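Local coordinates for protein argonaute (Methanocaldococcus jannaschii, PDB 5G5S), which uses short single-stranded DNA guides to bind complementary DNA targets and cut them, and may defend the cell against invading genetic elements, at residues T497-I502 / N564-F569; A161-H166 / L257-D262; F21-V26 / R105-S110; I457-L462 / A672-G677. All blocks are in the same frame, centred on the assembly; numbering follows the deposited sequence.

Interaction 1: residues T497-I502 / N564-F569; sequences TPYDYI and NKNILF
Tyr501 and Ile502 pair with Ile567 and Leu568 on adjacent parallel strands, Tyr501 and Ile567 standing 4.9 Å apart from CA to CA. The bonding follows this register: Leu568 N reaches Tyr501 O at 3.0 Å, while Asn566 O accepts Asp500 N at 2.7 Å, in the carbonyl plane, and a weak bond from Tyr501 N. Just ahead of the paired residues a carboxylate takes over as acceptor. Asp500 OD2 receives Asn566 N at 2.8 Å on its anti side, the donor 15° out of the carboxylate plane, and Asp500 is therefore linked to Asn566 through both its backbone and its side chain.

On the Ile502 and Leu568 side of the sheet, Leu568 CB sits over the centre of the Tyr499 ring, 3.7 Å from the centroid, in a CH-pi contact; Pro498 CG covers the opposite face nearer the rim. At the ring edge Asn566 OD1 approaches Tyr499 CD1 to 3.3 Å, its amide plane turned 71° from the ring. That oxygen also accepts a hydrogen bond from Asn593, and Tyr499 OH is bonded to Glu595. On the other side, Tyr501 lies alongside Ile567, with CD2 and CG1 3.9 Å apart. At the end of the bent Lys565 chain, NZ is hydrogen-bonded to Asp561 O and makes only a weak bond to Tyr501 OH.

These strands belong to the RNase H-like PIWI core, and Asp506 and Asp572, catalytic by similarity, lie at or just beyond their far ends. Strands 517-525 and 593-600 flank the pair, and Leu661 of helix 656-666 packs on Tyr499 and Ile502.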
loop_
_atom_site.group_PDB
_atom_site.type_symbol
_atom_site.label_atom_id
_atom_site.label_comp_id
_atom_site.label_asym_id
_atom_site.label_seq_id
_atom_site.Cartn_x
_atom_site.Cartn_y
_atom_site.Cartn_z
ATOM N N THR A 497 7.108 16.442 -16.841
ATOM C CA THR A 497 5.976 15.670 -17.354
ATOM C C THR A 497 4.870 16.537 -17.985
ATOM O O THR A 497 4.788 17.720 -17.641
ATOM C CB THR A 497 5.438 14.820 -16.198
ATOM O OG1 THR A 497 4.730 15.661 -15.282
ATOM C CG2 THR A 497 6.554 14.081 -15.452
ATOM N N PRO A 498 3.955 15.971 -18.833
ATOM C CA PRO A 498 2.805 16.771 -19.312
ATOM C C PRO A 498 1.876 17.220 -18.178
ATOM O O PRO A 498 1.175 18.228 -18.320
ATOM C CB PRO A 498 2.039 15.796 -20.215
ATOM C CG PRO A 498 2.457 14.439 -19.772
ATOM C CD PRO A 498 3.882 14.584 -19.345
ATOM N N TYR A 499 1.885 16.475 -17.047
ATOM C CA TYR A 499 1.009 16.711 -15.895
ATOM C C TYR A 499 1.372 17.853 -14.993
ATOM O O TYR A 499 2.494 17.933 -14.497
ATOM C CB TYR A 499 0.806 15.426 -15.066
ATOM C CG TYR A 499 0.395 14.247 -15.917
ATOM C CD1 TYR A 499 -0.873 14.184 -16.485
ATOM C CD2 TYR A 499 1.298 13.227 -16.214
ATOM C CE1 TYR A 499 -1.240 13.132 -17.319
ATOM C CE2 TYR A 499 0.933 12.155 -17.026
ATOM C CZ TYR A 499 -0.347 12.101 -17.559
ATOM O OH TYR A 499 -0.727 11.060 -18.365
ATOM N N ASP A 500 0.398 18.725 -14.750
ATOM C CA ASP A 500 0.533 19.828 -13.803
ATOM C C ASP A 500 0.590 19.214 -12.393
ATOM O O ASP A 500 1.389 19.645 -11.571
ATOM C CB ASP A 500 -0.656 20.791 -13.927
ATOM C CG ASP A 500 -0.681 21.544 -15.240
ATOM O OD1 ASP A 500 0.044 22.548 -15.358
ATOM O OD2 ASP A 500 -1.423 21.126 -16.150
ATOM N N TYR A 501 -0.242 18.179 -12.153
ATOM C CA TYR A 501 -0.330 17.427 -10.905
ATOM C C TYR A 501 -0.435 15.948 -11.144
ATOM O O TYR A 501 -1.090 15.502 -12.085
ATOM C CB TYR A 501 -1.557 17.847 -10.067
ATOM C CG TYR A 501 -1.601 19.309 -9.697
ATOM C CD1 TYR A 501 -0.528 19.918 -9.039
ATOM C CD2 TYR A 501 -2.736 20.078 -9.946
ATOM C CE1 TYR A 501 -0.565 21.269 -8.693
ATOM C CE2 TYR A 501 -2.794 21.423 -9.583
ATOM C CZ TYR A 501 -1.701 22.016 -8.964
ATOM O OH TYR A 501 -1.743 23.343 -8.606
ATOM N N ILE A 502 0.219 15.192 -10.275
ATOM C CA ILE A 502 0.147 13.747 -10.170
ATOM C C ILE A 502 -0.348 13.578 -8.743
ATOM O O ILE A 502 0.283 14.087 -7.803
ATOM C CB ILE A 502 1.462 13.012 -10.477
ATOM C CG1 ILE A 502 1.794 13.141 -11.989
ATOM C CG2 ILE A 502 1.344 11.524 -10.029
ATOM C CD1 ILE A 502 3.261 12.885 -12.361
ATOM N N ASN A 564 -8.060 24.252 -16.156
ATOM C CA ASN A 564 -7.081 24.416 -17.250
ATOM C C ASN A 564 -5.764 23.666 -16.954
ATOM O O ASN A 564 -4.666 24.108 -17.317
ATOM C CB ASN A 564 -6.867 25.899 -17.534
ATOM C CG ASN A 564 -8.150 26.701 -17.474
ATOM O OD1 ASN A 564 -9.150 26.380 -18.127
ATOM N ND2 ASN A 564 -8.161 27.751 -16.669
ATOM N N LYS A 565 -5.913 22.511 -16.288
ATOM C CA LYS A 565 -4.830 21.666 -15.835
ATOM C C LYS A 565 -4.870 20.295 -16.483
ATOM O O LYS A 565 -5.899 19.874 -17.007
ATOM C CB LYS A 565 -4.917 21.497 -14.300
ATOM C CG LYS A 565 -4.762 22.781 -13.466
ATOM C CD LYS A 565 -3.352 23.384 -13.495
ATOM C CE LYS A 565 -3.271 24.722 -12.801
ATOM N NZ LYS A 565 -3.330 24.584 -11.322
ATOM N N ASN A 566 -3.723 19.599 -16.439
ATOM C CA ASN A 566 -3.549 18.219 -16.870
ATOM C C ASN A 566 -3.165 17.491 -15.596
ATOM O O ASN A 566 -2.092 17.734 -15.053
ATOM C CB ASN A 566 -2.480 18.076 -17.968
ATOM C CG ASN A 566 -2.526 16.716 -18.618
ATOM O OD1 ASN A 566 -3.203 15.792 -18.152
ATOM N ND2 ASN A 566 -1.840 16.563 -19.724
ATOM N N ILE A 567 -4.107 16.696 -15.056
ATOM C CA ILE A 567 -3.993 15.997 -13.770
ATOM C C ILE A 567 -4.118 14.507 -13.954
ATOM O O ILE A 567 -5.048 14.035 -14.607
ATOM C CB ILE A 567 -5.051 16.531 -12.737
ATOM C CG1 ILE A 567 -4.924 18.060 -12.530
ATOM C CG2 ILE A 567 -4.964 15.811 -11.390
ATOM C CD1 ILE A 567 -6.207 18.718 -12.143
ATOM N N LEU A 568 -3.189 13.762 -13.338
ATOM C CA LEU A 568 -3.179 12.309 -13.354
ATOM C C LEU A 568 -3.436 11.814 -11.931
ATOM O O LEU A 568 -2.704 12.195 -11.024
ATOM C CB LEU A 568 -1.831 11.771 -13.905
ATOM C CG LEU A 568 -1.582 10.246 -13.795
ATOM C CD1 LEU A 568 -2.517 9.456 -14.688
ATOM C CD2 LEU A 568 -0.128 9.883 -14.066
ATOM N N PHE A 569 -4.495 10.999 -11.738
ATOM C CA PHE A 569 -4.826 10.389 -10.444
ATOM C C PHE A 569 -4.373 8.938 -10.396
ATOM O O PHE A 569 -4.582 8.169 -11.336
ATOM C CB PHE A 569 -6.318 10.462 -10.104
ATOM C CG PHE A 569 -6.798 11.833 -9.698
ATOM C CD1 PHE A 569 -7.297 12.722 -10.646
ATOM C CD2 PHE A 569 -6.814 12.213 -8.359
ATOM C CE1 PHE A 569 -7.770 13.975 -10.263
ATOM C CE2 PHE A 569 -7.280 13.471 -7.980
ATOM C CZ PHE A 569 -7.733 14.353 -8.935
#

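Interaction 2: residues A161-H166 / L257-D262; sequences ASITKH and LVFYMD
The Phe259 ring folds across toward Ala161 because its CG lies between the backbone N and carbonyl carbon (chi1 56°). One ring face is met near its rim by Ala161 O, and Ala161 CB makes an off-centre CH-pi contact, 4.1 Å from the centroid. Ile163 crosses the phenyl group at about a right angle and touches its edge, CD1 lying 3.8 Å from Phe259 CE2. The same isoleucine runs side by side with Leu257, while Met261 SD comes within 3.7 Å of Ala161 CB.

Beneath this cluster, Ala161 and Phe259 form an antiparallel hydrogen-bonded pair: Ala161 N gives to Phe259 O at 2.8 Å, and Phe259 N returns the bond to Ala161 O at 3.0 Å. Ile163 N adds a third bond, to Leu257 O. Between them, Ser162 and Val258 form a non-hydrogen-bonded pair whose side chains meet on the other face, CB to CG2 at 3.7 Å; Ser162 OG is held by Glu137.

In sequence the strands precede and follow the residues binding the guide 3' end; of these, Tyr196 has its side chain about 9 Å from that of Val258. Met261 packs on the guide-contacting His159. Strand 134-147 flanks strand 150-163, strand 185-188 flanks strand 255-260, and Phe170 of helix 167-170 packs on Ile163 and Leu257.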
loop_
_atom_site.group_PDB
_atom_site.type_symbol
_atom_site.label_atom_id
_atom_site.label_comp_id
_atom_site.label_asym_id
_atom_site.label_seq_id
_atom_site.Cartn_x
_atom_site.Cartn_y
_atom_site.Cartn_z
ATOM N N ALA A 161 -0.647 -16.856 7.165
ATOM C CA ALA A 161 -0.289 -17.191 8.535
ATOM C C ALA A 161 -1.171 -16.452 9.530
ATOM O O ALA A 161 -1.549 -15.294 9.306
ATOM C CB ALA A 161 1.175 -16.884 8.801
ATOM N N SER A 162 -1.522 -17.138 10.617
ATOM C CA SER A 162 -2.341 -16.566 11.675
ATOM C C SER A 162 -1.693 -16.719 13.052
ATOM O O SER A 162 -1.183 -17.796 13.396
ATOM C CB SER A 162 -3.762 -17.127 11.651
ATOM O OG SER A 162 -3.775 -18.537 11.535
ATOM N N ILE A 163 -1.684 -15.622 13.822
ATOM C CA ILE A 163 -1.147 -15.615 15.182
ATOM C C ILE A 163 -2.202 -16.291 16.052
ATOM O O ILE A 163 -3.339 -15.825 16.117
ATOM C CB ILE A 163 -0.786 -14.189 15.669
ATOM C CG1 ILE A 163 0.026 -13.387 14.601
ATOM C CG2 ILE A 163 -0.120 -14.229 17.047
ATOM C CD1 ILE A 163 1.570 -13.242 14.781
ATOM N N THR A 164 -1.845 -17.443 16.634
ATOM C CA THR A 164 -2.740 -18.261 17.461
ATOM C C THR A 164 -3.086 -17.589 18.801
ATOM O O THR A 164 -4.218 -17.720 19.283
ATOM C CB THR A 164 -2.237 -19.707 17.545
ATOM O OG1 THR A 164 -0.885 -19.706 18.007
ATOM C CG2 THR A 164 -2.327 -20.427 16.195
ATOM N N LYS A 165 -2.122 -16.835 19.367
ATOM C CA LYS A 165 -2.320 -16.024 20.572
ATOM C C LYS A 165 -3.166 -14.841 20.093
ATOM O O LYS A 165 -2.824 -14.230 19.074
ATOM C CB LYS A 165 -0.963 -15.524 21.128
ATOM C CG LYS A 165 -1.065 -14.761 22.455
ATOM C CD LYS A 165 0.159 -13.888 22.720
ATOM C CE LYS A 165 1.278 -14.606 23.436
ATOM N NZ LYS A 165 2.487 -13.752 23.561
ATOM N N HIS A 166 -4.285 -14.551 20.780
ATOM C CA HIS A 166 -5.192 -13.468 20.388
ATOM C C HIS A 166 -4.568 -12.066 20.377
ATOM O O HIS A 166 -3.550 -11.825 21.027
ATOM C CB HIS A 166 -6.455 -13.493 21.224
ATOM C CG HIS A 166 -6.215 -13.104 22.637
ATOM N ND1 HIS A 166 -5.980 -14.055 23.609
ATOM C CD2 HIS A 166 -6.147 -11.875 23.197
ATOM C CE1 HIS A 166 -5.832 -13.384 24.735
ATOM N NE2 HIS A 166 -5.903 -12.066 24.531
ATOM N N LEU A 257 -4.665 -11.939 14.485
ATOM C CA LEU A 257 -3.946 -11.336 13.366
ATOM C C LEU A 257 -3.736 -12.350 12.256
ATOM O O LEU A 257 -3.437 -13.509 12.530
ATOM C CB LEU A 257 -2.595 -10.780 13.808
ATOM C CG LEU A 257 -2.628 -9.480 14.571
ATOM C CD1 LEU A 257 -1.404 -9.348 15.405
ATOM C CD2 LEU A 257 -2.772 -8.277 13.635
ATOM N N VAL A 258 -3.958 -11.920 11.010
ATOM C CA VAL A 258 -3.795 -12.751 9.812
ATOM C C VAL A 258 -2.986 -11.957 8.789
ATOM O O VAL A 258 -3.247 -10.778 8.566
ATOM C CB VAL A 258 -5.140 -13.307 9.251
ATOM C CG1 VAL A 258 -4.951 -13.974 7.890
ATOM C CG2 VAL A 258 -5.756 -14.307 10.211
ATOM N N PHE A 259 -1.977 -12.587 8.208
ATOM C CA PHE A 259 -1.128 -11.936 7.217
ATOM C C PHE A 259 -0.606 -12.933 6.193
ATOM O O PHE A 259 -0.653 -14.145 6.421
ATOM C CB PHE A 259 0.051 -11.201 7.904
ATOM C CG PHE A 259 0.897 -12.084 8.795
ATOM C CD1 PHE A 259 1.994 -12.768 8.283
ATOM C CD2 PHE A 259 0.590 -12.240 10.143
ATOM C CE1 PHE A 259 2.760 -13.600 9.099
ATOM C CE2 PHE A 259 1.350 -13.085 10.954
ATOM C CZ PHE A 259 2.432 -13.755 10.426
ATOM N N TYR A 260 -0.051 -12.406 5.089
ATOM C CA TYR A 260 0.571 -13.209 4.043
ATOM C C TYR A 260 2.062 -13.211 4.281
ATOM O O TYR A 260 2.623 -12.177 4.661
ATOM C CB TYR A 260 0.221 -12.676 2.645
ATOM C CG TYR A 260 -1.269 -12.598 2.407
ATOM C CD1 TYR A 260 -2.014 -13.744 2.149
ATOM C CD2 TYR A 260 -1.944 -11.386 2.490
ATOM C CE1 TYR A 260 -3.398 -13.685 1.984
ATOM C CE2 TYR A 260 -3.326 -11.310 2.310
ATOM C CZ TYR A 260 -4.050 -12.465 2.059
ATOM O OH TYR A 260 -5.412 -12.397 1.882
ATOM N N MET A 261 2.700 -14.384 4.087
ATOM C CA MET A 261 4.146 -14.590 4.241
ATOM C C MET A 261 4.943 -13.739 3.253
ATOM O O MET A 261 6.061 -13.336 3.570
ATOM C CB MET A 261 4.522 -16.079 4.092
ATOM C CG MET A 261 3.925 -16.989 5.170
ATOM S SD MET A 261 4.328 -16.576 6.891
ATOM C CE MET A 261 6.054 -17.040 6.954
ATOM N N ASP A 262 4.355 -13.460 2.067
ATOM C CA ASP A 262 4.931 -12.643 0.988
ATOM C C ASP A 262 4.674 -11.137 1.180
ATOM O O ASP A 262 5.224 -10.320 0.432
ATOM C CB ASP A 262 4.451 -13.132 -0.394
ATOM C CG ASP A 262 2.947 -13.303 -0.540
ATOM O OD1 ASP A 262 2.336 -13.998 0.312
ATOM O OD2 ASP A 262 2.393 -12.825 -1.554
#

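Interaction 3: residues F21-V26 / R105-S110; sequences FIPKEV and RGYLKS
Pro23 lies over one face of the Tyr107 ring, and this CH-pi contact carries much of the joint. Pro23 CB is 4.2 Å from the ring centroid and only 5° off the normal, hence over the centre, while Pro23 CD approaches the rim at Tyr107 CD2 to 3.7 Å. Proline and tyrosine slide past each other in opposite directions. With CG of Tyr107 anti to the backbone N (chi1 -173°), the ring extends from the helix toward the incoming chain.

A polar edge contact adds to this. Phe21 O lies in the plane of the Tyr107 ring at its rim, 3.2 Å from CD2 and 3.5 Å from CE2, on the side where the ring hydrogens point. It is an approach of a carbonyl to aromatic C-H groups, as the tyrosine offers no N-H or hydroxyl there.

The third kind is plain apolar packing: Leu108 CD1 reaches Phe21 CB at 3.8 Å. The phenyl group of Phe21 itself leads away from the helix segment, to an edge-to-face stack with Phe296.

Both segments belong to the N-terminal domain, and the contact seats the chain entering strand 25-31 on helix 97-111. The same helix carries Lys109, which contacts the guide DNA but takes no part in this packing. Next to it, Pro23 touches Val104 and Val26 touches Leu103 of that helix, His112 just beyond it meets the Tyr107 ring, and strand 84-91 pairs with strand 25-31.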
loop_
_atom_site.group_PDB
_atom_site.type_symbol
_atom_site.label_atom_id
_atom_site.label_comp_id
_atom_site.label_asym_id
_atom_site.label_seq_id
_atom_site.Cartn_x
_atom_site.Cartn_y
_atom_site.Cartn_z
ATOM N N PHE A 21 -11.783 -26.664 -22.586
ATOM C CA PHE A 21 -12.188 -25.864 -21.430
ATOM C C PHE A 21 -12.522 -24.397 -21.739
ATOM O O PHE A 21 -12.887 -23.640 -20.836
ATOM C CB PHE A 21 -11.162 -26.023 -20.286
ATOM C CG PHE A 21 -10.766 -27.464 -20.074
ATOM C CD1 PHE A 21 -11.666 -28.378 -19.535
ATOM C CD2 PHE A 21 -9.527 -27.930 -20.493
ATOM C CE1 PHE A 21 -11.317 -29.724 -19.381
ATOM C CE2 PHE A 21 -9.178 -29.274 -20.337
ATOM C CZ PHE A 21 -10.073 -30.160 -19.778
ATOM N N ILE A 22 -12.418 -24.001 -23.011
ATOM C CA ILE A 22 -12.785 -22.659 -23.446
ATOM C C ILE A 22 -14.193 -22.748 -24.069
ATOM O O ILE A 22 -14.384 -23.516 -25.020
ATOM C CB ILE A 22 -11.744 -22.035 -24.418
ATOM C CG1 ILE A 22 -10.389 -21.812 -23.722
ATOM C CG2 ILE A 22 -12.272 -20.717 -25.035
ATOM C CD1 ILE A 22 -9.193 -21.857 -24.665
ATOM N N PRO A 23 -15.195 -21.993 -23.555
ATOM C CA PRO A 23 -16.530 -22.045 -24.178
ATOM C C PRO A 23 -16.527 -21.461 -25.591
ATOM O O PRO A 23 -15.798 -20.513 -25.870
ATOM C CB PRO A 23 -17.406 -21.234 -23.222
ATOM C CG PRO A 23 -16.473 -20.363 -22.468
ATOM C CD PRO A 23 -15.146 -21.031 -22.430
ATOM N N LYS A 24 -17.286 -22.069 -26.501
ATOM C CA LYS A 24 -17.357 -21.595 -27.886
ATOM C C LYS A 24 -18.284 -20.373 -27.984
ATOM O O LYS A 24 -17.996 -19.423 -28.726
ATOM C CB LYS A 24 -17.835 -22.720 -28.827
ATOM C CG LYS A 24 -16.713 -23.610 -29.325
ATOM N N GLU A 25 -19.386 -20.409 -27.209
ATOM C CA GLU A 25 -20.403 -19.374 -27.200
ATOM C C GLU A 25 -20.788 -18.893 -25.807
ATOM O O GLU A 25 -20.633 -19.623 -24.826
ATOM C CB GLU A 25 -21.672 -19.884 -27.919
ATOM C CG GLU A 25 -21.579 -19.915 -29.433
ATOM C CD GLU A 25 -22.718 -20.626 -30.136
ATOM O OE1 GLU A 25 -23.873 -20.546 -29.655
ATOM O OE2 GLU A 25 -22.458 -21.241 -31.194
ATOM N N VAL A 26 -21.327 -17.661 -25.745
ATOM C CA VAL A 26 -21.897 -17.038 -24.550
ATOM C C VAL A 26 -23.412 -16.904 -24.768
ATOM O O VAL A 26 -23.875 -16.722 -25.902
ATOM C CB VAL A 26 -21.210 -15.737 -24.070
ATOM C CG1 VAL A 26 -19.744 -15.984 -23.753
ATOM C CG2 VAL A 26 -21.379 -14.589 -25.064
ATOM N N ARG A 105 -13.502 -17.765 -16.754
ATOM C CA ARG A 105 -13.242 -18.024 -15.334
ATOM C C ARG A 105 -14.456 -18.676 -14.704
ATOM O O ARG A 105 -14.315 -19.702 -14.036
ATOM C CB ARG A 105 -12.858 -16.734 -14.583
ATOM C CG ARG A 105 -12.188 -16.997 -13.239
ATOM C CD ARG A 105 -12.230 -15.776 -12.352
ATOM N NE ARG A 105 -11.401 -15.941 -11.158
ATOM C CZ ARG A 105 -11.836 -16.419 -9.995
ATOM N NH1 ARG A 105 -13.102 -16.800 -9.856
ATOM N NH2 ARG A 105 -11.008 -16.525 -8.963
ATOM N N GLY A 106 -15.634 -18.107 -14.965
ATOM C CA GLY A 106 -16.896 -18.649 -14.476
ATOM C C GLY A 106 -17.185 -20.043 -15.009
ATOM O O GLY A 106 -17.736 -20.886 -14.295
ATOM N N TYR A 107 -16.799 -20.299 -16.266
ATOM C CA TYR A 107 -16.976 -21.602 -16.910
ATOM C C TYR A 107 -16.111 -22.643 -16.198
ATOM O O TYR A 107 -16.613 -23.684 -15.780
ATOM C CB TYR A 107 -16.644 -21.509 -18.411
ATOM C CG TYR A 107 -16.953 -22.761 -19.199
ATOM C CD1 TYR A 107 -18.267 -23.160 -19.427
ATOM C CD2 TYR A 107 -15.934 -23.509 -19.782
ATOM C CE1 TYR A 107 -18.559 -24.297 -20.180
ATOM C CE2 TYR A 107 -16.214 -24.637 -20.555
ATOM C CZ TYR A 107 -17.528 -25.033 -20.744
ATOM O OH TYR A 107 -17.813 -26.142 -21.510
ATOM N N LEU A 108 -14.831 -22.312 -16.009
ATOM C CA LEU A 108 -13.825 -23.112 -15.311
ATOM C C LEU A 108 -14.240 -23.373 -13.849
ATOM O O LEU A 108 -14.042 -24.478 -13.351
ATOM C CB LEU A 108 -12.485 -22.348 -15.356
ATOM C CG LEU A 108 -11.298 -22.962 -16.105
ATOM C CD1 LEU A 108 -11.726 -23.791 -17.304
ATOM C CD2 LEU A 108 -10.292 -21.888 -16.509
ATOM N N LYS A 109 -14.835 -22.369 -13.182
ATOM C CA LYS A 109 -15.283 -22.468 -11.791
ATOM C C LYS A 109 -16.574 -23.288 -11.639
ATOM O O LYS A 109 -16.587 -24.274 -10.896
ATOM C CB LYS A 109 -15.448 -21.064 -11.158
ATOM C CG LYS A 109 -16.013 -21.086 -9.742
ATOM C CD LYS A 109 -16.158 -19.697 -9.153
ATOM C CE LYS A 109 -16.602 -19.734 -7.709
ATOM N NZ LYS A 109 -16.624 -18.375 -7.111
ATOM N N SER A 110 -17.666 -22.839 -12.291
ATOM C CA SER A 110 -18.984 -23.454 -12.166
ATOM C C SER A 110 -19.169 -24.801 -12.868
ATOM O O SER A 110 -19.671 -25.742 -12.253
ATOM C CB SER A 110 -20.077 -22.466 -12.557
ATOM O OG SER A 110 -21.328 -22.879 -12.036
#

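Interaction 4: residues I457-L462 / A672-G677; sequences ISQNIL and ALYGEG
The Mid-domain part of the site for the phosphorylated 5' end of the guide DNA, residues 459-462, is where Gln459 and Asn460 on a strand meet Leu673 and Tyr674 on a loop. The approach is made mainly by side chains: the nearest backbones, at Ile461 and Leu673, stay 8.3 Å apart from CA to CA, and the two segments bury a modest 184 Å² between them.

Gln459 and Leu673 come at each other from opposite directions. The glutamine has its CG anti to the backbone N (chi1 -172°) and then bends at chi2, which brings CG to 3.9 Å from Leu673 CD1 and lays the aliphatic stem and amide carbon against that methyl. The other methyl, Leu673 CD2, reaches Ile461 CG1 more loosely at 4.4 Å. Tyr674 and Gln459 also extend from opposite directions, with the amide and ring planes 63° apart. Tyr674 OH stands 3.7 Å from Asn460 OD1, the two side chains crossing at about a right angle. Each of these polar ends has a partner outside the segments: Asn460 OD1 accepts a hydrogen bond from Lys448, and Tyr674 OH is weakly bonded to Ile715 O, at the chain terminus.

Gln459 is a ligand of a divalent cation in another structure of this protein, and its side chain adjoins Gln481 and Lys485. Helix 473-485 unites the two sides of the contact: its Gln481 accepts Leu673 N, and its Lys485 donates to Ser458 O. Strand 456-462 forms an edge of the parallel Mid sheet, beside strand 428-434, while helix 442-452 packs on Ser458 and Asn460.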
loop_
_atom_site.group_PDB
_atom_site.type_symbol
_atom_site.label_atom_id
_atom_site.label_comp_id
_atom_site.label_asym_id
_atom_site.label_seq_id
_atom_site.Cartn_x
_atom_site.Cartn_y
_atom_site.Cartn_z
ATOM N N ILE A 457 9.169 16.432 15.708
ATOM C CA ILE A 457 9.344 15.533 14.553
ATOM C C ILE A 457 10.509 14.613 14.953
ATOM O O ILE A 457 11.451 15.078 15.595
ATOM C CB ILE A 457 9.598 16.314 13.232
ATOM C CG1 ILE A 457 8.370 17.174 12.872
ATOM C CG2 ILE A 457 9.980 15.363 12.067
ATOM C CD1 ILE A 457 8.643 18.346 11.957
ATOM N N SER A 458 10.415 13.314 14.657
ATOM C CA SER A 458 11.449 12.380 15.092
ATOM C C SER A 458 11.766 11.274 14.117
ATOM O O SER A 458 10.929 10.913 13.287
ATOM C CB SER A 458 11.068 11.770 16.437
ATOM O OG SER A 458 9.742 11.267 16.423
ATOM N N GLN A 459 12.969 10.704 14.259
ATOM C CA GLN A 459 13.411 9.564 13.472
ATOM C C GLN A 459 14.187 8.591 14.351
ATOM O O GLN A 459 15.067 9.002 15.117
ATOM C CB GLN A 459 14.217 9.988 12.225
ATOM C CG GLN A 459 14.549 8.835 11.245
ATOM C CD GLN A 459 13.355 8.027 10.786
ATOM O OE1 GLN A 459 13.279 6.810 10.979
ATOM N NE2 GLN A 459 12.395 8.676 10.164
ATOM N N ASN A 460 13.830 7.302 14.249
ATOM C CA ASN A 460 14.475 6.222 14.984
ATOM C C ASN A 460 15.441 5.476 14.084
ATOM O O ASN A 460 15.226 5.393 12.873
ATOM C CB ASN A 460 13.451 5.282 15.638
ATOM C CG ASN A 460 12.423 4.662 14.710
ATOM O OD1 ASN A 460 11.968 5.254 13.727
ATOM N ND2 ASN A 460 11.976 3.469 15.056
ATOM N N ILE A 461 16.528 4.967 14.681
ATOM C CA ILE A 461 17.601 4.235 14.008
ATOM C C ILE A 461 18.109 3.121 14.936
ATOM O O ILE A 461 18.158 3.334 16.152
ATOM C CB ILE A 461 18.709 5.249 13.562
ATOM C CG1 ILE A 461 19.433 4.868 12.240
ATOM C CG2 ILE A 461 19.629 5.764 14.693
ATOM C CD1 ILE A 461 20.441 3.766 12.296
ATOM N N LEU A 462 18.435 1.926 14.388
ATOM C CA LEU A 462 18.953 0.828 15.218
ATOM C C LEU A 462 20.456 0.986 15.361
ATOM O O LEU A 462 21.169 1.042 14.352
ATOM C CB LEU A 462 18.598 -0.575 14.670
ATOM C CG LEU A 462 17.112 -0.962 14.569
ATOM C CD1 LEU A 462 16.957 -2.303 13.883
ATOM C CD2 LEU A 462 16.425 -1.003 15.937
ATOM N N ALA A 672 14.322 6.220 2.840
ATOM C CA ALA A 672 15.609 5.589 2.584
ATOM C C ALA A 672 16.000 4.517 3.611
ATOM O O ALA A 672 16.745 3.596 3.271
ATOM C CB ALA A 672 16.682 6.653 2.485
ATOM N N LEU A 673 15.482 4.624 4.847
ATOM C CA LEU A 673 15.760 3.684 5.940
ATOM C C LEU A 673 14.845 2.453 5.933
ATOM O O LEU A 673 15.207 1.432 6.519
ATOM C CB LEU A 673 15.677 4.396 7.299
ATOM C CG LEU A 673 16.742 5.442 7.616
ATOM C CD1 LEU A 673 16.217 6.447 8.622
ATOM C CD2 LEU A 673 18.039 4.785 8.117
ATOM N N TYR A 674 13.669 2.546 5.272
ATOM C CA TYR A 674 12.692 1.455 5.185
ATOM C C TYR A 674 12.677 0.772 3.818
ATOM O O TYR A 674 13.376 1.197 2.891
ATOM C CB TYR A 674 11.265 1.954 5.500
ATOM C CG TYR A 674 11.101 2.760 6.769
ATOM C CD1 TYR A 674 11.698 2.354 7.961
ATOM C CD2 TYR A 674 10.270 3.874 6.803
ATOM C CE1 TYR A 674 11.536 3.085 9.139
ATOM C CE2 TYR A 674 10.070 4.591 7.980
ATOM C CZ TYR A 674 10.720 4.206 9.144
ATOM O OH TYR A 674 10.540 4.926 10.301
ATOM N N GLY A 675 11.856 -0.280 3.726
ATOM C CA GLY A 675 11.604 -1.066 2.524
ATOM C C GLY A 675 12.782 -1.820 1.949
ATOM O O GLY A 675 13.814 -1.981 2.608
ATOM N N GLU A 676 12.611 -2.292 0.696
ATOM C CA GLU A 676 13.601 -3.064 -0.053
ATOM C C GLU A 676 14.458 -2.161 -0.951
ATOM O O GLU A 676 14.068 -1.834 -2.083
ATOM C CB GLU A 676 12.922 -4.192 -0.851
ATOM N N GLY A 677 15.610 -1.758 -0.417
ATOM C CA GLY A 677 16.568 -0.904 -1.105
ATOM C C GLY A 677 16.255 0.580 -1.072
ATOM O O GLY A 677 15.642 1.087 -0.123
#

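In the fold
Along the chain, interaction 3 closes first, within the N-terminal domain, then interaction 2, where strand 150-163 meets strand 255-260 of the PAZ region; interaction 4 then joins the Mid domain to a late PIWI loop, and interaction 1 falls wholly between its two segments. Interactions 2 and 4 have the closest centres, about 25 Å apart with nearest atoms about 10 Å apart, and interactions 3 and 4 the most distant, about 49 Å apart on opposite sides of the chain's centre. Each involves a different sheet: mixed PIWI (1), antiparallel PAZ-region (2), antiparallel N-terminal (3) and parallel Mid (4). Together they sample all four domains of the bilobal enzyme, with interactions 2 and 4 near regions binding opposite ends of the guide.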